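Receptor-type adenylate cyclase GRESAG 4.1 (Trypanosoma brucei, PDB 1FX2) catalyses, through its class III cyclase domain, the magnesium-dependent conversion of ATP to cyclic AMP and diphosphate, and could act as a receptor for an unknown ligand. Local coordinates at residues A[124-132]-A[218-226]. Sequence-based numbering, arbitrary orientation.
With DTT (2,3-dihydroxy-1,4-dithiobutane), chain C.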
ATOM      1  N   VAL A 124      19.157 -18.254 -16.298  1.00  8.55           N
ATOM      2  CA  VAL A 124      18.140 -17.619 -15.459  1.00  7.59           C
ATOM      3  C   VAL A 124      18.274 -16.125 -15.638  1.00  7.74           C
ATOM      4  O   VAL A 124      17.242 -15.415 -15.808  1.00 10.01           O
ATOM      5  CB  VAL A 124      18.458 -17.962 -13.948  1.00  8.04           C
ATOM      6  CG1 VAL A 124      17.538 -17.204 -12.984  1.00  9.59           C
ATOM      7  CG2 VAL A 124      18.222 -19.485 -13.755  1.00 10.75           C
ATOM      8  N   TYR A 125      19.485 -15.586 -15.490  1.00  7.36           N
ATOM      9  CA  TYR A 125      19.669 -14.125 -15.566  1.00  6.56           C
ATOM     10  C   TYR A 125      19.154 -13.547 -16.875  1.00  8.89           C
ATOM     11  O   TYR A 125      18.440 -12.517 -16.826  1.00  9.63           O
ATOM     12  CB  TYR A 125      21.194 -13.862 -15.468  1.00  9.22           C
ATOM     13  CG  TYR A 125      21.525 -12.356 -15.473  1.00  6.91           C
ATOM     14  CD1 TYR A 125      21.589 -11.658 -14.284  1.00  8.73           C
ATOM     15  CD2 TYR A 125      21.730 -11.696 -16.657  1.00  9.37           C
ATOM     16  CE1 TYR A 125      21.889 -10.269 -14.255  1.00  8.33           C
ATOM     17  CE2 TYR A 125      21.978 -10.287 -16.654  1.00 10.19           C
ATOM     18  CZ  TYR A 125      22.059  -9.620 -15.430  1.00  9.32           C
ATOM     19  OH  TYR A 125      22.298  -8.269 -15.381  1.00  9.06           O
ATOM     20  N   SER A 126      19.497 -14.115 -18.021  0.50 11.41           N
ATOM     21  CA  SER A 126      19.069 -13.488 -19.286  0.50  6.52           C
ATOM     22  C   SER A 126      17.569 -13.453 -19.492  0.50 14.47           C
ATOM     23  O   SER A 126      17.098 -12.593 -20.230  0.50 10.05           O
ATOM     24  CB  SER A 126      19.759 -14.194 -20.459  0.50 19.80           C
ATOM     25  OG  SER A 126      19.378 -15.550 -20.570  0.50 13.60           O
ATOM     26  N   ARG A 127      16.793 -14.314 -18.823  1.00  9.10           N
ATOM     27  CA  ARG A 127      15.349 -14.264 -19.018  1.00  9.52           C
ATOM     28  C   ARG A 127      14.766 -13.181 -18.198  1.00  8.95           C
ATOM     29  O   ARG A 127      13.600 -12.820 -18.400  1.00 12.83           O
ATOM     30  CB  ARG A 127      14.664 -15.560 -18.508  1.00 11.90           C
ATOM     31  CG  ARG A 127      14.951 -16.748 -19.340  1.00 14.61           C
ATOM     32  CD  ARG A 127      14.401 -18.021 -18.540  1.00 24.51           C
ATOM     33  NE  ARG A 127      15.104 -19.188 -19.008  1.00 51.83           N
ATOM     34  CZ  ARG A 127      15.731 -20.095 -18.269  1.00 32.86           C
ATOM     35  NH1 ARG A 127      15.790 -20.073 -16.924  1.00 24.41           N
ATOM     36  NH2 ARG A 127      16.397 -21.002 -18.929  1.00 47.86           N
ATOM     37  N   LEU A 128      15.585 -12.597 -17.271  1.00  8.51           N
ATOM     38  CA  LEU A 128      15.047 -11.614 -16.315  1.00  9.48           C
ATOM     39  C   LEU A 128      15.703 -10.240 -16.411  1.00  8.66           C
ATOM     40  O   LEU A 128      15.032  -9.273 -15.999  1.00  8.88           O
ATOM     41  CB  LEU A 128      15.291 -12.105 -14.845  1.00  8.66           C
ATOM     42  CG  LEU A 128      14.558 -13.418 -14.583  1.00  9.32           C
ATOM     43  CD1 LEU A 128      14.988 -13.948 -13.190  1.00 11.67           C
ATOM     44  CD2 LEU A 128      13.047 -13.184 -14.567  1.00 14.07           C
ATOM     45  N   TRP A 129      16.937 -10.159 -16.908  1.00  7.44           N
ATOM     46  CA  TRP A 129      17.708  -8.907 -16.832  1.00  6.11           C
ATOM     47  C   TRP A 129      18.563  -8.790 -18.039  1.00  8.54           C
ATOM     48  O   TRP A 129      19.127  -9.771 -18.557  1.00  9.82           O
ATOM     49  CB  TRP A 129      18.639  -8.927 -15.560  1.00  8.05           C
ATOM     50  CG  TRP A 129      17.884  -8.931 -14.229  1.00  7.16           C
ATOM     51  CD1 TRP A 129      17.627 -10.022 -13.444  1.00  9.16           C
ATOM     52  CD2 TRP A 129      17.309  -7.800 -13.586  1.00  7.97           C
ATOM     53  NE1 TRP A 129      16.842  -9.616 -12.382  1.00  7.72           N
ATOM     54  CE2 TRP A 129      16.680  -8.240 -12.425  1.00  7.36           C
ATOM     55  CE3 TRP A 129      17.320  -6.433 -13.884  1.00  7.33           C
ATOM     56  CZ2 TRP A 129      16.089  -7.337 -11.488  1.00  7.64           C
ATOM     57  CZ3 TRP A 129      16.705  -5.547 -12.975  1.00 10.92           C
ATOM     58  CH2 TRP A 129      16.137  -6.001 -11.802  1.00  9.06           C
ATOM     59  N   ASN A 130      18.659  -7.546 -18.518  1.00  7.18           N
ATOM     60  CA  ASN A 130      19.476  -7.257 -19.712  1.00  6.68           C
ATOM     61  C   ASN A 130      19.548  -5.746 -19.927  1.00  7.72           C
ATOM     62  O   ASN A 130      18.506  -5.085 -20.123  1.00  9.56           O
ATOM     63  CB  ASN A 130      18.748  -7.843 -20.978  1.00  7.63           C
ATOM     64  CG  ASN A 130      19.488  -7.579 -22.306  1.00  8.83           C
ATOM     65  OD1 ASN A 130      20.711  -7.564 -22.388  1.00 12.34           O
ATOM     66  ND2 ASN A 130      18.683  -7.324 -23.371  1.00 10.45           N
ATOM     67  N   GLY A 131      20.769  -5.218 -19.967  1.00  7.13           N
ATOM     68  CA  GLY A 131      20.976  -3.834 -20.295  1.00  8.08           C
ATOM     69  C   GLY A 131      20.687  -2.821 -19.218  1.00  7.38           C
ATOM     70  O   GLY A 131      20.817  -3.109 -18.032  1.00  7.19           O
ATOM     71  N   LEU A 132      20.399  -1.573 -19.637  1.00  7.63           N
ATOM     72  CA  LEU A 132      20.158  -0.498 -18.644  1.00  6.20           C
ATOM     73  C   LEU A 132      18.989  -0.853 -17.730  1.00  5.75           C
ATOM     74  O   LEU A 132      17.938  -1.308 -18.220  1.00  8.27           O
ATOM     75  CB  LEU A 132      19.808   0.795 -19.446  1.00  7.44           C
ATOM     76  CG  LEU A 132      20.928   1.314 -20.314  1.00  8.24           C
ATOM     77  CD1 LEU A 132      20.325   2.516 -21.089  1.00  9.88           C
ATOM     78  CD2 LEU A 132      22.196   1.753 -19.521  1.00  8.92           C
ATOM     79  N   THR A 218       6.209  -6.647 -13.706  1.00 10.79           N
ATOM     80  CA  THR A 218       6.299  -6.451 -15.175  1.00 12.50           C
ATOM     81  C   THR A 218       6.947  -7.725 -15.744  1.00 17.90           C
ATOM     82  O   THR A 218       6.278  -8.611 -16.292  1.00 14.82           O
ATOM     83  CB  THR A 218       7.084  -5.126 -15.557  1.00 16.74           C
ATOM     84  OG1 THR A 218       8.441  -5.152 -15.095  1.00 15.06           O
ATOM     85  CG2 THR A 218       6.423  -3.918 -14.869  1.00 13.93           C
ATOM     86  N   VAL A 219       8.278  -7.758 -15.692  1.00 16.89           N
ATOM     87  CA  VAL A 219       9.031  -8.973 -16.082  1.00 20.45           C
ATOM     88  C   VAL A 219       8.722 -10.024 -15.019  1.00 15.03           C
ATOM     89  O   VAL A 219       9.014  -9.947 -13.808  1.00 18.36           O
ATOM     90  CB  VAL A 219      10.444  -8.647 -16.118  1.00 15.94           C
ATOM     91  CG1 VAL A 219      11.267  -9.909 -16.390  1.00 15.23           C
ATOM     92  CG2 VAL A 219      10.651  -7.652 -17.200  1.00 17.73           C
ATOM     93  N   PRO A 220       8.130 -11.117 -15.451  1.00 19.23           N
ATOM     94  CA  PRO A 220       7.785 -12.133 -14.457  1.00 13.53           C
ATOM     95  C   PRO A 220       9.004 -12.771 -13.668  1.00 20.77           C
ATOM     96  O   PRO A 220      10.019 -13.026 -14.269  1.00 20.33           O
ATOM     97  CB  PRO A 220       7.033 -13.197 -15.313  1.00 29.98           C
ATOM     98  CG  PRO A 220       6.708 -12.463 -16.628  1.00 24.38           C
ATOM     99  CD  PRO A 220       7.814 -11.515 -16.844  1.00 22.96           C
ATOM    100  N   SER A 221       8.878 -12.955 -12.358  1.00 17.35           N
ATOM    101  CA  SER A 221       9.882 -13.500 -11.435  1.00 15.53           C
ATOM    102  C   SER A 221      11.104 -12.597 -11.114  1.00 12.56           C
ATOM    103  O   SER A 221      12.063 -13.024 -10.505  1.00 16.75           O
ATOM    104  CB  SER A 221      10.453 -14.818 -11.897  1.00 18.83           C
ATOM    105  OG  SER A 221       9.342 -15.618 -12.280  1.00 23.60           O
ATOM    106  N   ARG A 222      11.040 -11.360 -11.579  1.00 11.93           N
ATOM    107  CA  ARG A 222      12.089 -10.467 -11.228  1.00 10.94           C
ATOM    108  C   ARG A 222      11.873 -10.035  -9.775  1.00 14.43           C
ATOM    109  O   ARG A 222      10.747  -9.572  -9.404  1.00 16.49           O
ATOM    110  CB  ARG A 222      11.950  -9.260 -12.192  1.00 14.02           C
ATOM    111  CG  ARG A 222      13.047  -8.294 -12.085  1.00 15.24           C
ATOM    112  CD  ARG A 222      12.824  -7.107 -13.091  1.00  9.94           C
ATOM    113  NE  ARG A 222      13.453  -7.327 -14.412  1.00  8.61           N
ATOM    114  CZ  ARG A 222      13.439  -6.391 -15.333  1.00  8.35           C
ATOM    115  NH1 ARG A 222      12.846  -5.216 -15.130  1.00  7.23           N
ATOM    116  NH2 ARG A 222      14.127  -6.580 -16.490  1.00  8.74           N
ATOM    117  N   ASN A 223      12.922 -10.133  -8.952  1.00 10.46           N
ATOM    118  CA  ASN A 223      12.925  -9.732  -7.555  1.00 10.33           C
ATOM    119  C   ASN A 223      13.974  -8.675  -7.257  1.00  8.80           C
ATOM    120  O   ASN A 223      14.916  -8.455  -8.074  1.00 10.82           O
ATOM    121  CB  ASN A 223      13.096 -10.985  -6.675  1.00 12.16           C
ATOM    122  CG  ASN A 223      11.852 -11.844  -6.729  1.00 18.19           C
ATOM    123  OD1 ASN A 223      10.716 -11.338  -6.534  1.00 22.41           O
ATOM    124  ND2 ASN A 223      12.013 -13.080  -7.115  1.00 18.26           N
ATOM    125  N   PHE A 224      13.803  -7.976  -6.125  1.00 10.87           N
ATOM    126  CA  PHE A 224      14.602  -6.835  -5.827  1.00 10.47           C
ATOM    127  C   PHE A 224      15.035  -6.811  -4.373  1.00 11.64           C
ATOM    128  O   PHE A 224      14.475  -7.442  -3.492  1.00 18.24           O
ATOM    129  CB  PHE A 224      13.692  -5.553  -6.026  1.00 10.59           C
ATOM    130  CG  PHE A 224      13.044  -5.484  -7.355  1.00  8.22           C
ATOM    131  CD1 PHE A 224      13.766  -5.028  -8.459  1.00  8.20           C
ATOM    132  CD2 PHE A 224      11.748  -5.989  -7.551  1.00  9.44           C
ATOM    133  CE1 PHE A 224      13.204  -5.066  -9.739  1.00  8.30           C
ATOM    134  CE2 PHE A 224      11.224  -6.010  -8.803  1.00  8.30           C
ATOM    135  CZ  PHE A 224      11.951  -5.542  -9.908  1.00  9.69           C
ATOM    136  N   ALA A 225      16.057  -6.021  -4.171  1.00 11.43           N
ATOM    137  CA  ALA A 225      16.510  -5.717  -2.821  1.00 13.08           C
ATOM    138  C   ALA A 225      15.513  -4.750  -2.161  1.00 12.46           C
ATOM    139  O   ALA A 225      14.571  -4.286  -2.762  1.00 12.37           O
ATOM    140  CB  ALA A 225      17.824  -4.986  -2.965  1.00 18.08           C
ATOM    141  N   ALA A 226      15.816  -4.328  -0.941  1.00 12.81           N
ATOM    142  CA  ALA A 226      15.011  -3.367  -0.271  1.00 12.32           C
ATOM    143  C   ALA A 226      14.977  -2.071  -1.064  1.00 10.93           C
ATOM    144  O   ALA A 226      15.871  -1.711  -1.893  1.00 13.04           O
ATOM    145  CB  ALA A 226      15.637  -3.152   1.147  1.00 19.71           C
TER
HETATM  146  S1  DTT C1124      14.850  -1.714 -16.638  1.00 25.84           S
HETATM  147  C1  DTT C1124      14.655  -2.325 -18.283  1.00 16.57           C
HETATM  148  C2  DTT C1124      14.802  -3.719 -17.890  1.00 13.17           C
HETATM  149  O2  DTT C1124      16.723  -3.579 -18.951  1.00 17.09           O
HETATM  150  C3  DTT C1124      16.153  -4.184 -17.876  1.00 18.35           C
HETATM  151  O3  DTT C1124      13.955  -4.311 -18.181  1.00 15.53           O
HETATM  152  C4  DTT C1124      16.409  -5.557 -17.972  1.00 13.19           C
HETATM  153  S4  DTT C1124      17.784  -5.343 -16.963  1.00 25.64           S
HETATM  154  O   HOH W   1      15.824 -10.580  -9.656  1.00 12.55           O
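The guanidinium of Arg222 lies flat on the indole of Trp129, the two planes 17° apart, in a cation-pi stack that puts Arg222 CZ 4.2 Å from the centroid of the six-membered ring. The aliphatic part of the same side chain continues over that face, with Arg222 CG 3.2 Å from Trp129 CZ2 and Arg222 CD making a CH-pi contact. A bend at chi3 (-91°) brings Arg222 NE and NH2 to the carbonyl oxygen of Leu128, which they grip side-on, at 3.0 Å and 2.9 Å from Leu128 O, with the acceptor in the guanidinium plane. Val219 CG2 sits on the opposite face of the guanidinium, over its centre, so the cation is sandwiched between valine and indole, while Arg222 NH1 hydrogen-bonds to Gly174 O and Gln82 OE1. Leu128 CD2 belongs to this close part too, 3.0 Å from Pro220 O and 4.1 Å from Val219 CG1. In this class III cyclase catalytic domain the contact joins the last part of helix 122-128 to the loop that follows strand 211-216 of the central sheet, away from the predicted magnesium-binding aspartates. It also lines a pocket holding dithiothreitol, probably from the crystallisation liquor, whose O3 accepts from Arg222 NH2 at 2.8 Å. Contact is sparser at the exposed Pro220 and Ser221 of the type II beta turn from Val219 to Arg222, and at Asn223, which give up little surface. Beyond the indole, Phe224 CE1 approaches Trp129 CH2 obliquely at 3.7 Å, and beside exposed Asn223 one water accepts from both Trp129 NE1 and Asn223 N.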